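PDB 7CUP: 2,5-dihydroxypyridine 5,6-dioxygenase from Pseudomonas putida KT2440, which catalyses the iron-dependent dioxygenolytic cleavage of the 2,5-dihydroxypyridine ring between carbons 5 and 6, giving N-formylmaleamate in nicotinate degradation. Local coordinates for residues A[11-15]-A[129-134]; A[88-92]-A[111-117]; A[142-146]-A[174-178]; A[189-194]-A[288-294]. All coordinates share one frame; numbering follows the deposited sequence.

Interaction 1: residues A[11-15]-A[129-134]; sequences MFEHV and LARMLP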
loop_
_atom_site.group_PDB
_atom_site.type_symbol
_atom_site.label_atom_id
_atom_site.label_comp_id
_atom_site.label_asym_id
_atom_site.label_seq_id
_atom_site.Cartn_x
_atom_site.Cartn_y
_atom_site.Cartn_z
ATOM N N MET A 11 -23.335 9.175 0.056
ATOM C CA MET A 11 -23.333 10.611 0.436
ATOM C C MET A 11 -22.941 11.418 -0.802
ATOM O O MET A 11 -23.595 12.455 -1.057
ATOM C CB MET A 11 -22.382 10.917 1.596
ATOM C CG MET A 11 -22.921 10.446 2.966
ATOM S SD MET A 11 -21.624 10.117 4.170
ATOM C CE MET A 11 -20.787 11.694 4.191
ATOM N N PHE A 12 -21.897 11.001 -1.524
ATOM C CA PHE A 12 -21.422 11.771 -2.700
ATOM C C PHE A 12 -22.482 11.718 -3.809
ATOM O O PHE A 12 -22.683 12.739 -4.519
ATOM C CB PHE A 12 -20.045 11.328 -3.194
ATOM C CG PHE A 12 -18.911 12.144 -2.622
ATOM C CD1 PHE A 12 -18.361 11.838 -1.384
ATOM C CD2 PHE A 12 -18.424 13.252 -3.299
ATOM C CE1 PHE A 12 -17.322 12.601 -0.866
ATOM C CE2 PHE A 12 -17.392 14.019 -2.773
ATOM C CZ PHE A 12 -16.833 13.681 -1.564
ATOM N N GLU A 13 -23.200 10.608 -3.961
ATOM C CA GLU A 13 -24.338 10.577 -4.920
ATOM C C GLU A 13 -25.358 11.650 -4.527
ATOM O O GLU A 13 -25.811 12.376 -5.433
ATOM C CB GLU A 13 -25.024 9.219 -4.985
ATOM C CG GLU A 13 -24.121 8.175 -5.570
ATOM C CD GLU A 13 -24.697 6.778 -5.499
ATOM O OE1 GLU A 13 -25.728 6.560 -6.173
ATOM O OE2 GLU A 13 -24.079 5.911 -4.811
ATOM N N HIS A 14 -25.730 11.734 -3.248
ATOM C CA HIS A 14 -26.717 12.728 -2.744
ATOM C C HIS A 14 -26.259 14.157 -3.071
ATOM O O HIS A 14 -27.026 14.918 -3.715
ATOM C CB HIS A 14 -26.981 12.523 -1.250
ATOM C CG HIS A 14 -27.752 13.643 -0.633
ATOM N ND1 HIS A 14 -29.125 13.705 -0.690
ATOM C CD2 HIS A 14 -27.354 14.715 0.083
ATOM C CE1 HIS A 14 -29.545 14.780 -0.060
ATOM N NE2 HIS A 14 -28.476 15.418 0.430
ATOM N N VAL A 15 -25.023 14.505 -2.729
ATOM C CA VAL A 15 -24.499 15.892 -2.878
ATOM C C VAL A 15 -24.272 16.195 -4.369
ATOM O O VAL A 15 -24.547 17.327 -4.756
ATOM C CB VAL A 15 -23.254 16.105 -1.991
ATOM C CG1 VAL A 15 -22.662 17.500 -2.175
ATOM C CG2 VAL A 15 -23.613 15.852 -0.518
ATOM N N LEU A 129 -18.532 15.206 7.138
ATOM C CA LEU A 129 -19.337 15.293 5.903
ATOM C C LEU A 129 -20.727 14.682 6.157
ATOM O O LEU A 129 -21.707 15.232 5.606
ATOM C CB LEU A 129 -18.632 14.592 4.741
ATOM C CG LEU A 129 -17.342 15.213 4.202
ATOM C CD1 LEU A 129 -16.901 14.453 2.979
ATOM C CD2 LEU A 129 -17.514 16.683 3.869
ATOM N N ALA A 130 -20.830 13.589 6.929
ATOM C CA ALA A 130 -22.121 12.898 7.206
ATOM C C ALA A 130 -22.961 13.733 8.163
ATOM O O ALA A 130 -24.177 13.875 7.921
ATOM C CB ALA A 130 -21.924 11.506 7.748
ATOM N N ARG A 131 -22.336 14.315 9.183
ATOM C CA ARG A 131 -23.072 15.051 10.239
ATOM C C ARG A 131 -23.674 16.339 9.654
ATOM O O ARG A 131 -24.722 16.729 10.137
ATOM C CB ARG A 131 -22.143 15.351 11.421
ATOM C CG ARG A 131 -22.808 16.087 12.578
ATOM C CD ARG A 131 -21.978 16.047 13.849
ATOM N NE ARG A 131 -20.552 16.368 13.702
ATOM C CZ ARG A 131 -20.046 17.588 13.658
ATOM N NH1 ARG A 131 -20.843 18.646 13.655
ATOM N NH2 ARG A 131 -18.743 17.748 13.563
ATOM N N MET A 132 -23.002 17.011 8.702
ATOM C CA MET A 132 -23.551 18.217 8.030
ATOM C C MET A 132 -23.833 17.918 6.542
ATOM O O MET A 132 -23.587 18.766 5.708
ATOM C CB MET A 132 -22.613 19.411 8.225
ATOM C CG MET A 132 -22.546 19.806 9.660
ATOM S SD MET A 132 -21.365 21.075 10.021
ATOM C CE MET A 132 -19.848 20.123 10.190
ATOM N N LEU A 133 -24.355 16.742 6.235
ATOM C CA LEU A 133 -24.773 16.379 4.851
ATOM C C LEU A 133 -25.766 17.427 4.351
ATOM O O LEU A 133 -26.756 17.717 5.027
ATOM C CB LEU A 133 -25.429 15.005 4.879
ATOM C CG LEU A 133 -25.765 14.436 3.509
ATOM C CD1 LEU A 133 -24.496 14.062 2.760
ATOM C CD2 LEU A 133 -26.688 13.243 3.670
ATOM N N PRO A 134 -25.486 18.086 3.213
ATOM C CA PRO A 134 -26.306 19.218 2.778
ATOM C C PRO A 134 -27.775 18.871 2.443
ATOM O O PRO A 134 -28.071 17.753 2.025
ATOM C CB PRO A 134 -25.557 19.754 1.553
ATOM C CG PRO A 134 -24.146 19.257 1.724
ATOM C CD PRO A 134 -24.277 17.914 2.400
#

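Interaction 2: residues A[88-92]-A[111-117]; sequences QRALE and QILKTGT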
loop_
_atom_site.group_PDB
_atom_site.type_symbol
_atom_site.label_atom_id
_atom_site.label_comp_id
_atom_site.label_asym_id
_atom_site.label_seq_id
_atom_site.Cartn_x
_atom_site.Cartn_y
_atom_site.Cartn_z
ATOM N N GLN A 88 -5.519 24.469 -15.333
ATOM C CA GLN A 88 -6.741 25.289 -15.201
ATOM C C GLN A 88 -7.726 24.845 -16.292
ATOM O O GLN A 88 -8.941 24.657 -15.959
ATOM C CB GLN A 88 -6.371 26.769 -15.239
ATOM C CG GLN A 88 -7.556 27.683 -15.004
ATOM C CD GLN A 88 -7.198 29.129 -15.241
ATOM O OE1 GLN A 88 -6.148 29.604 -14.815
ATOM N NE2 GLN A 88 -8.069 29.821 -15.951
ATOM N N ARG A 89 -7.274 24.695 -17.547
ATOM C CA ARG A 89 -8.183 24.329 -18.678
ATOM C C ARG A 89 -8.715 22.901 -18.486
ATOM O O ARG A 89 -9.779 22.577 -19.020
ATOM C CB ARG A 89 -7.479 24.441 -20.040
ATOM C CG ARG A 89 -7.071 25.851 -20.453
ATOM C CD ARG A 89 -8.263 26.534 -21.061
ATOM N NE ARG A 89 -8.123 27.933 -21.435
ATOM C CZ ARG A 89 -7.549 28.377 -22.545
ATOM N NH1 ARG A 89 -6.947 27.559 -23.386
ATOM N NH2 ARG A 89 -7.533 29.665 -22.796
ATOM N N ALA A 90 -7.960 22.032 -17.819
ATOM C CA ALA A 90 -8.373 20.631 -17.587
ATOM C C ALA A 90 -9.564 20.620 -16.632
ATOM O O ALA A 90 -10.475 19.783 -16.800
ATOM C CB ALA A 90 -7.206 19.810 -17.078
ATOM N N LEU A 91 -9.621 21.587 -15.730
ATOM C CA LEU A 91 -10.758 21.754 -14.790
ATOM C C LEU A 91 -11.908 22.503 -15.478
ATOM O O LEU A 91 -13.059 22.104 -15.274
ATOM C CB LEU A 91 -10.254 22.496 -13.556
ATOM C CG LEU A 91 -9.151 21.766 -12.790
ATOM C CD1 LEU A 91 -8.657 22.608 -11.632
ATOM C CD2 LEU A 91 -9.624 20.417 -12.269
ATOM N N GLU A 92 -11.610 23.543 -16.262
ATOM C CA GLU A 92 -12.627 24.301 -17.058
ATOM C C GLU A 92 -13.396 23.388 -18.015
ATOM O O GLU A 92 -14.562 23.701 -18.331
ATOM C CB GLU A 92 -11.943 25.419 -17.842
ATOM C CG GLU A 92 -11.519 26.532 -16.940
ATOM C CD GLU A 92 -10.812 27.669 -17.648
ATOM O OE1 GLU A 92 -10.610 27.606 -18.870
ATOM O OE2 GLU A 92 -10.494 28.624 -16.965
ATOM N N GLN A 111 -11.410 32.499 -12.735
ATOM C CA GLN A 111 -11.489 32.272 -14.202
ATOM C C GLN A 111 -12.212 30.947 -14.489
ATOM O O GLN A 111 -13.072 30.932 -15.390
ATOM C CB GLN A 111 -10.095 32.348 -14.802
ATOM C CG GLN A 111 -9.617 33.783 -14.980
ATOM C CD GLN A 111 -8.123 33.818 -15.179
ATOM O OE1 GLN A 111 -7.535 32.888 -15.725
ATOM N NE2 GLN A 111 -7.486 34.882 -14.718
ATOM N N ILE A 112 -11.944 29.885 -13.715
ATOM C CA ILE A 112 -12.688 28.597 -13.866
ATOM C C ILE A 112 -14.186 28.868 -13.694
ATOM O O ILE A 112 -14.952 28.466 -14.555
ATOM C CB ILE A 112 -12.180 27.483 -12.918
ATOM C CG1 ILE A 112 -10.699 27.183 -13.150
ATOM C CG2 ILE A 112 -13.040 26.234 -13.080
ATOM C CD1 ILE A 112 -10.078 26.283 -12.117
ATOM N N LEU A 113 -14.596 29.491 -12.596
ATOM C CA LEU A 113 -16.033 29.756 -12.280
ATOM C C LEU A 113 -16.694 30.650 -13.362
ATOM O O LEU A 113 -17.863 30.402 -13.763
ATOM C CB LEU A 113 -16.079 30.415 -10.896
ATOM C CG LEU A 113 -15.584 29.548 -9.730
ATOM C CD1 LEU A 113 -15.631 30.326 -8.424
ATOM C CD2 LEU A 113 -16.410 28.278 -9.611
ATOM N N LYS A 114 -15.954 31.649 -13.829
ATOM C CA LYS A 114 -16.346 32.574 -14.925
ATOM C C LYS A 114 -16.651 31.767 -16.197
ATOM O O LYS A 114 -17.511 32.194 -16.952
ATOM C CB LYS A 114 -15.223 33.598 -15.126
ATOM C CG LYS A 114 -15.612 34.869 -15.858
ATOM C CD LYS A 114 -14.421 35.683 -16.313
ATOM C CE LYS A 114 -14.820 36.856 -17.189
ATOM N NZ LYS A 114 -13.989 36.915 -18.415
ATOM N N THR A 115 -16.005 30.626 -16.458
ATOM C CA THR A 115 -16.352 29.834 -17.669
ATOM C C THR A 115 -17.735 29.194 -17.509
ATOM O O THR A 115 -18.199 28.683 -18.507
ATOM C CB THR A 115 -15.384 28.687 -18.009
ATOM O OG1 THR A 115 -15.508 27.681 -16.995
ATOM C CG2 THR A 115 -13.943 29.119 -18.177
ATOM N N GLY A 116 -18.340 29.136 -16.315
ATOM C CA GLY A 116 -19.579 28.367 -16.077
ATOM C C GLY A 116 -19.363 27.091 -15.255
ATOM O O GLY A 116 -20.336 26.586 -14.640
ATOM N N THR A 117 -18.134 26.578 -15.212
ATOM C CA THR A 117 -17.768 25.435 -14.345
ATOM C C THR A 117 -18.151 25.733 -12.892
ATOM O O THR A 117 -17.958 26.856 -12.454
ATOM C CB THR A 117 -16.285 25.086 -14.479
ATOM O OG1 THR A 117 -16.061 24.724 -15.843
ATOM C CG2 THR A 117 -15.876 23.977 -13.534
HETATM O O HOH W 1 -5.214 31.836 -15.798
#

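Interaction 3: residues A[142-146]-A[174-178]; sequences VLAAE and AVTEY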
loop_
_atom_site.group_PDB
_atom_site.type_symbol
_atom_site.label_atom_id
_atom_site.label_comp_id
_atom_site.label_asym_id
_atom_site.label_seq_id
_atom_site.Cartn_x
_atom_site.Cartn_y
_atom_site.Cartn_z
ATOM N N VAL A 142 -30.497 29.883 4.080
ATOM C CA VAL A 142 -29.310 30.753 3.814
ATOM C C VAL A 142 -29.668 31.855 2.799
ATOM O O VAL A 142 -29.148 32.997 2.951
ATOM C CB VAL A 142 -28.110 29.913 3.342
ATOM C CG1 VAL A 142 -26.985 30.772 2.778
ATOM C CG2 VAL A 142 -27.621 29.002 4.461
ATOM N N LEU A 143 -30.430 31.511 1.756
ATOM C CA LEU A 143 -30.882 32.486 0.728
ATOM C C LEU A 143 -31.853 33.500 1.362
ATOM O O LEU A 143 -31.766 34.685 0.986
ATOM C CB LEU A 143 -31.580 31.743 -0.406
ATOM C CG LEU A 143 -30.705 30.876 -1.296
ATOM C CD1 LEU A 143 -31.449 30.605 -2.593
ATOM C CD2 LEU A 143 -29.343 31.509 -1.557
ATOM N N ALA A 144 -32.740 33.058 2.266
ATOM C CA ALA A 144 -33.630 33.949 3.054
ATOM C C ALA A 144 -32.779 34.958 3.846
ATOM O O ALA A 144 -33.093 36.179 3.847
ATOM C CB ALA A 144 -34.531 33.142 3.947
ATOM N N ALA A 145 -31.690 34.515 4.469
ATOM C CA ALA A 145 -30.769 35.423 5.197
ATOM C C ALA A 145 -30.116 36.365 4.194
ATOM O O ALA A 145 -29.940 37.558 4.518
ATOM C CB ALA A 145 -29.722 34.659 5.969
ATOM N N GLU A 146 -29.756 35.839 3.029
ATOM C CA GLU A 146 -29.038 36.607 1.988
ATOM C C GLU A 146 -29.907 37.785 1.531
ATOM O O GLU A 146 -29.324 38.855 1.302
ATOM C CB GLU A 146 -28.655 35.723 0.803
ATOM C CG GLU A 146 -27.869 36.463 -0.288
ATOM C CD GLU A 146 -27.733 35.704 -1.603
ATOM O OE1 GLU A 146 -28.566 34.810 -1.844
ATOM O OE2 GLU A 146 -26.792 35.998 -2.378
ATOM N N ALA A 174 -22.828 40.103 -1.025
ATOM C CA ALA A 174 -23.132 39.019 -0.068
ATOM C C ALA A 174 -22.674 37.692 -0.697
ATOM O O ALA A 174 -22.924 37.497 -1.881
ATOM C CB ALA A 174 -24.612 39.005 0.197
ATOM N N VAL A 175 -21.985 36.831 0.049
ATOM C CA VAL A 175 -21.616 35.467 -0.420
ATOM C C VAL A 175 -22.262 34.467 0.528
ATOM O O VAL A 175 -22.234 34.701 1.744
ATOM C CB VAL A 175 -20.094 35.301 -0.523
ATOM C CG1 VAL A 175 -19.694 33.865 -0.837
ATOM C CG2 VAL A 175 -19.526 36.240 -1.569
ATOM N N THR A 176 -22.868 33.426 -0.036
ATOM C CA THR A 176 -23.462 32.291 0.712
ATOM C C THR A 176 -22.641 31.008 0.508
ATOM O O THR A 176 -22.038 30.836 -0.567
ATOM C CB THR A 176 -24.914 32.071 0.286
ATOM O OG1 THR A 176 -24.931 31.610 -1.066
ATOM C CG2 THR A 176 -25.723 33.341 0.425
ATOM N N GLU A 177 -22.623 30.152 1.532
ATOM C CA GLU A 177 -22.179 28.744 1.439
ATOM C C GLU A 177 -23.290 27.903 2.054
ATOM O O GLU A 177 -23.505 28.107 3.249
ATOM C CB GLU A 177 -20.836 28.557 2.157
ATOM C CG GLU A 177 -19.756 29.517 1.746
ATOM C CD GLU A 177 -18.376 29.197 2.288
ATOM O OE1 GLU A 177 -18.194 28.083 2.780
ATOM O OE2 GLU A 177 -17.474 30.058 2.198
ATOM N N TYR A 178 -23.993 27.051 1.279
ATOM C CA TYR A 178 -25.089 26.143 1.739
ATOM C C TYR A 178 -24.788 24.672 1.397
ATOM O O TYR A 178 -25.662 23.800 1.631
ATOM C CB TYR A 178 -26.467 26.542 1.168
ATOM C CG TYR A 178 -26.542 26.790 -0.329
ATOM C CD1 TYR A 178 -26.584 25.734 -1.235
ATOM C CD2 TYR A 178 -26.630 28.073 -0.855
ATOM C CE1 TYR A 178 -26.655 25.937 -2.604
ATOM C CE2 TYR A 178 -26.709 28.292 -2.227
ATOM C CZ TYR A 178 -26.724 27.226 -3.113
ATOM O OH TYR A 178 -26.832 27.409 -4.475
HETATM O O HOH W 2 -26.669 32.728 -3.272
#

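Interaction 4: residues A[189-194]-A[288-294]; sequences HWPSGF and MCMDARA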
loop_
_atom_site.group_PDB
_atom_site.type_symbol
_atom_site.label_atom_id
_atom_site.label_comp_id
_atom_site.label_asym_id
_atom_site.label_seq_id
_atom_site.Cartn_x
_atom_site.Cartn_y
_atom_site.Cartn_z
ATOM N N HIS A 189 -18.985 24.681 -0.476
ATOM C CA HIS A 189 -18.137 23.832 0.391
ATOM C C HIS A 189 -19.060 22.895 1.136
ATOM O O HIS A 189 -19.909 23.398 1.874
ATOM C CB HIS A 189 -17.379 24.731 1.363
ATOM C CG HIS A 189 -16.382 24.024 2.216
ATOM N ND1 HIS A 189 -15.671 24.689 3.194
ATOM C CD2 HIS A 189 -16.010 22.728 2.286
ATOM C CE1 HIS A 189 -14.860 23.829 3.781
ATOM N NE2 HIS A 189 -15.053 22.637 3.254
ATOM N N TRP A 190 -18.954 21.600 0.879
ATOM C CA TRP A 190 -19.570 20.586 1.746
ATOM C C TRP A 190 -18.583 20.235 2.858
ATOM O O TRP A 190 -17.534 19.674 2.541
ATOM C CB TRP A 190 -19.915 19.403 0.872
ATOM C CG TRP A 190 -20.366 18.204 1.635
ATOM C CD1 TRP A 190 -20.859 18.114 2.908
ATOM C CD2 TRP A 190 -20.338 16.889 1.112
ATOM N NE1 TRP A 190 -21.159 16.809 3.191
ATOM C CE2 TRP A 190 -20.841 16.040 2.111
ATOM C CE3 TRP A 190 -19.893 16.364 -0.100
ATOM C CZ2 TRP A 190 -20.966 14.669 1.910
ATOM C CZ3 TRP A 190 -20.018 15.009 -0.296
ATOM C CH2 TRP A 190 -20.562 14.185 0.688
ATOM N N PRO A 191 -18.809 20.587 4.155
ATOM C CA PRO A 191 -20.032 21.200 4.679
ATOM C C PRO A 191 -19.961 22.707 4.965
ATOM O O PRO A 191 -18.860 23.240 5.085
ATOM C CB PRO A 191 -20.109 20.529 6.047
ATOM C CG PRO A 191 -18.662 20.535 6.509
ATOM C CD PRO A 191 -17.839 20.421 5.244
ATOM N N SER A 192 -21.121 23.364 5.098
ATOM C CA SER A 192 -21.213 24.811 5.417
ATOM C C SER A 192 -22.636 25.128 5.889
ATOM O O SER A 192 -23.177 24.337 6.684
ATOM C CB SER A 192 -20.733 25.667 4.258
ATOM O OG SER A 192 -21.480 25.439 3.061
ATOM N N GLY A 193 -23.210 26.258 5.457
ATOM C CA GLY A 193 -24.472 26.761 6.030
ATOM C C GLY A 193 -24.283 28.103 6.715
ATOM O O GLY A 193 -24.630 28.200 7.888
ATOM N N PHE A 194 -23.767 29.117 6.010
ATOM C CA PHE A 194 -23.562 30.488 6.552
ATOM C C PHE A 194 -23.393 31.491 5.409
ATOM O O PHE A 194 -23.454 31.125 4.206
ATOM C CB PHE A 194 -22.375 30.498 7.523
ATOM C CG PHE A 194 -21.038 30.141 6.926
ATOM C CD1 PHE A 194 -20.690 28.810 6.692
ATOM C CD2 PHE A 194 -20.094 31.123 6.664
ATOM C CE1 PHE A 194 -19.447 28.487 6.156
ATOM C CE2 PHE A 194 -18.836 30.792 6.159
ATOM C CZ PHE A 194 -18.524 29.475 5.890
ATOM N N MET A 288 -10.260 21.660 8.915
ATOM C CA MET A 288 -10.176 23.132 9.088
ATOM C C MET A 288 -11.248 23.639 10.076
ATOM O O MET A 288 -11.251 24.827 10.394
ATOM C CB MET A 288 -10.326 23.788 7.723
ATOM C CG MET A 288 -11.727 23.699 7.145
ATOM S SD MET A 288 -11.796 24.591 5.565
ATOM C CE MET A 288 -10.346 23.887 4.784
ATOM N N CYS A 289 -12.080 22.763 10.623
ATOM C CA CYS A 289 -13.111 23.084 11.643
ATOM C C CYS A 289 -14.153 24.023 11.014
ATOM O O CYS A 289 -14.287 25.228 11.389
ATOM C CB CYS A 289 -12.527 23.642 12.942
ATOM S SG CYS A 289 -13.750 23.599 14.289
ATOM N N MET A 290 -14.937 23.449 10.115
ATOM C CA MET A 290 -16.155 24.108 9.579
ATOM C C MET A 290 -17.216 24.251 10.668
ATOM O O MET A 290 -17.999 25.194 10.546
ATOM C CB MET A 290 -16.703 23.343 8.377
ATOM C CG MET A 290 -15.831 23.493 7.156
ATOM S SD MET A 290 -15.441 25.226 6.745
ATOM C CE MET A 290 -17.067 25.863 6.381
ATOM N N ASP A 291 -17.203 23.409 11.708
ATOM C CA ASP A 291 -18.128 23.538 12.860
ATOM C C ASP A 291 -18.002 24.942 13.469
ATOM O O ASP A 291 -19.036 25.551 13.768
ATOM C CB ASP A 291 -17.843 22.461 13.896
ATOM C CG ASP A 291 -18.508 21.139 13.597
ATOM O OD1 ASP A 291 -19.712 21.003 13.930
ATOM O OD2 ASP A 291 -17.827 20.245 13.058
ATOM N N ALA A 292 -16.765 25.415 13.678
ATOM C CA ALA A 292 -16.456 26.708 14.305
ATOM C C ALA A 292 -16.930 27.819 13.374
ATOM O O ALA A 292 -17.435 28.815 13.882
ATOM C CB ALA A 292 -14.970 26.814 14.592
ATOM N N ARG A 293 -16.762 27.672 12.054
ATOM C CA ARG A 293 -17.166 28.757 11.121
ATOM C C ARG A 293 -18.696 28.830 11.032
ATOM O O ARG A 293 -19.214 29.941 10.806
ATOM C CB ARG A 293 -16.556 28.583 9.729
ATOM C CG ARG A 293 -15.040 28.678 9.687
ATOM C CD ARG A 293 -14.502 28.562 8.292
ATOM N NE ARG A 293 -13.074 28.827 8.328
ATOM C CZ ARG A 293 -12.140 27.960 8.708
ATOM N NH1 ARG A 293 -12.483 26.732 9.081
ATOM N NH2 ARG A 293 -10.859 28.323 8.705
ATOM N N ALA A 294 -19.396 27.698 11.077
ATOM C CA ALA A 294 -20.787 27.602 10.582
ATOM C C ALA A 294 -21.821 27.570 11.715
ATOM O O ALA A 294 -22.996 27.712 11.376
ATOM C CB ALA A 294 -20.981 26.423 9.649
#

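Interaction 1: residues A[11-15]-A[129-134]
H14 NE2 donates to the backbone oxygen P134 O at 2.9 Å, the one hydrogen bond between residues 11-15 and 129-134. It is nearly straight, with an N-H...O angle of 165°. The oxygen lies in the plane of the imidazole, at its edge. CG of H14 stands anti to the backbone N (chi1 169°), which brings the ring toward L133 and P134. The H14 ring also touches L133, H14 CD2 to L133 CG at 3.8 Å. Beside this bond the contact is apolar. L133 CD1 lies between two residues of the helix, V15 CG2 at 3.8 Å and M11 CG at 3.9 Å. V15 CG2 also meets P134 CD at 3.6 Å. The M11 chain bends at chi3 (57°), so its methyl CE turns onto the backbone of the other helix and comes 3.3 Å from A130 N. F12 reaches L129 only with its ring end. The contact joins helix 5-18 to the last turn of helix 126-131 and the loop that follows. F12 and V15 also pack on W190, whose NE1 bonds to L129 O. Helix 37-49 lies against F12 and E13, and A130 packs on N63 of a neighbouring subunit.

Interaction 2: residues A[88-92]-A[111-117]
A beta-alpha-beta crossover, strand 96-99, helix 107-114 and strand 118-121, supplies one side of this contact. Helix 85-92, which precedes strand 96-99, supplies the other. Buried Q88 meets exposed Q111. Q88 NE2 donates to Q111 OE1 at 3.1 Å, with the two amide planes 55° apart. Q88 NE2 also donates to E92 OE2, one turn on, in a nearly straight bond of 2.9 Å. That oxygen is met from above the carboxylate plane. The two bonds fix the rotation of the Q88 amide. A leucine in place of Q88 would probably leave E92 OE2 and Q111 OE1 without their shared donor, and E92 freer to turn. R89 NE forms a long salt bridge with E92 OE1. Below the amides, I112 fills the space between the helices. I112 CG1 lies 3.7 Å from Q88 CG, and I112 CD1 meets L91 CD1 at 4.0 Å. L91 and T117 both pack on V97 of strand 96-99. T117 OG1 bonds to A94 O and also comes within 3.1 Å of E92 O. G116 is the first residue past the helix to leave helical backbone angles, and its phi is positive. T115 lays its methyl CG2 against the E92 carboxylate, 3.5 Å from E92 CD. T115 OG1 turns back and donates to I112 O at 2.6 Å, in the carbonyl plane.

Interaction 3: residues A[142-146]-A[174-178]
E146 crosses the T176 side chain at about a right angle, and several of its atoms meet the methyl CG2. E146 CB lies 3.8 Å from T176 CG2. E146 CG passes the same methyl and reaches A174 CB at 4.2 Å. E146 CD is nearest, 3.7 Å from T176 CG2, so the carboxylate rests on a carbon. E146 CG stands anti to the backbone N (chi1 -178°), and the extended chain reaches the strand. At the tip, E146 OE1 accepts from a water at 3.2 Å. That water also lies 3.0 Å from T176 OG1, and no direct hydrogen bond joins the two segments. T176 OG1 has a further partner in R186 NH2. The contact lays helix 136-151 over strand 175-177, an edge strand within this chain of an antiparallel sheet. The short axes pass 9.0 Å apart and run nearly antiparallel, at 167°. The next strand, 194-197, pairs with it through V175 and E177. One turn back from E146, V142 presses CG1 onto T176 CB at 3.5 Å, a tight fit for two carbons. V142 CG1 also meets T176 CG2, so this methyl lies between V142 and E146. L143 CD2 touches Y178 CE2. The tyrosine hydroxyl bonds to D182. E177 points to the other side of the strand, and its side chain lies about 8 Å from the bound iron.

Interaction 4: residues A[189-194]-A[288-294]
M290 SD sits 3.3 Å from H189 CE1, approaching the imidazole obliquely. M288 SD meets H189 CE1 at 3.6 Å, but at the edge of the ring and near its plane. Both are Met-aromatic contacts. The M290 chain bends at chi2 (-52°) and chi3 (-63°). These bends bring M290 CE to P191 O at 3.4 Å. M290 CE also meets the edge of the F194 ring, 3.5 Å from F194 CE1. M290 CB packs on P191 CG at 3.9 Å. P191 O itself lies over the centre of one face of the H189 imidazole. An alanine in place of M290, lacking the sulfur and methyl, would probably open a gap between H189, P191 O and F194 and leave the imidazole with M288 alone as its sulfur neighbour across the contact. F194 CD1 rests against A294 CB at 3.8 Å, with R293 O over one ring face. The contact sets the short helix 290-294 against the loop that leads from the parallel sheet, at strand 187-189, into strand 194-197 of an antiparallel sheet. The peptide bond before P191 is cis. G193 and F194 form a G1 beta bulge opposite E177. S192 OG donates to H189 O at 2.8 Å, in the carbonyl plane. C289 is the N-cap of the helix, and its sulfur accepts a weak bond from A292 N. R293 NH1 donates to M288 O at 2.6 Å, from above the carbonyl plane. Further out, R293 NE forms a salt bridge with D320, a ligand of the iron in this crystal.

In the fold
Interaction 4 is the most central of the four, wholly buried and with its centre about 6 Å from the chain centre. It is joined by sulfur, ring and methyl contacts, with no hydrogen bond between its segments. Interactions 1 and 3 both touch it. R131 of interaction 1 bridges to D291, and M132 packs on P191. E177 O of interaction 3 probably takes the backbone N-H groups of G193 and F194. P134 packs on Y178, so these three form one connected block. Interaction 1 is buried and mainly apolar, while interaction 3 is partly buried and uses a bridging water. Interaction 2 stands apart, nearest atoms about 9 Å or more from the others, and its partly exposed edge carries glutamine and glutamate bonds.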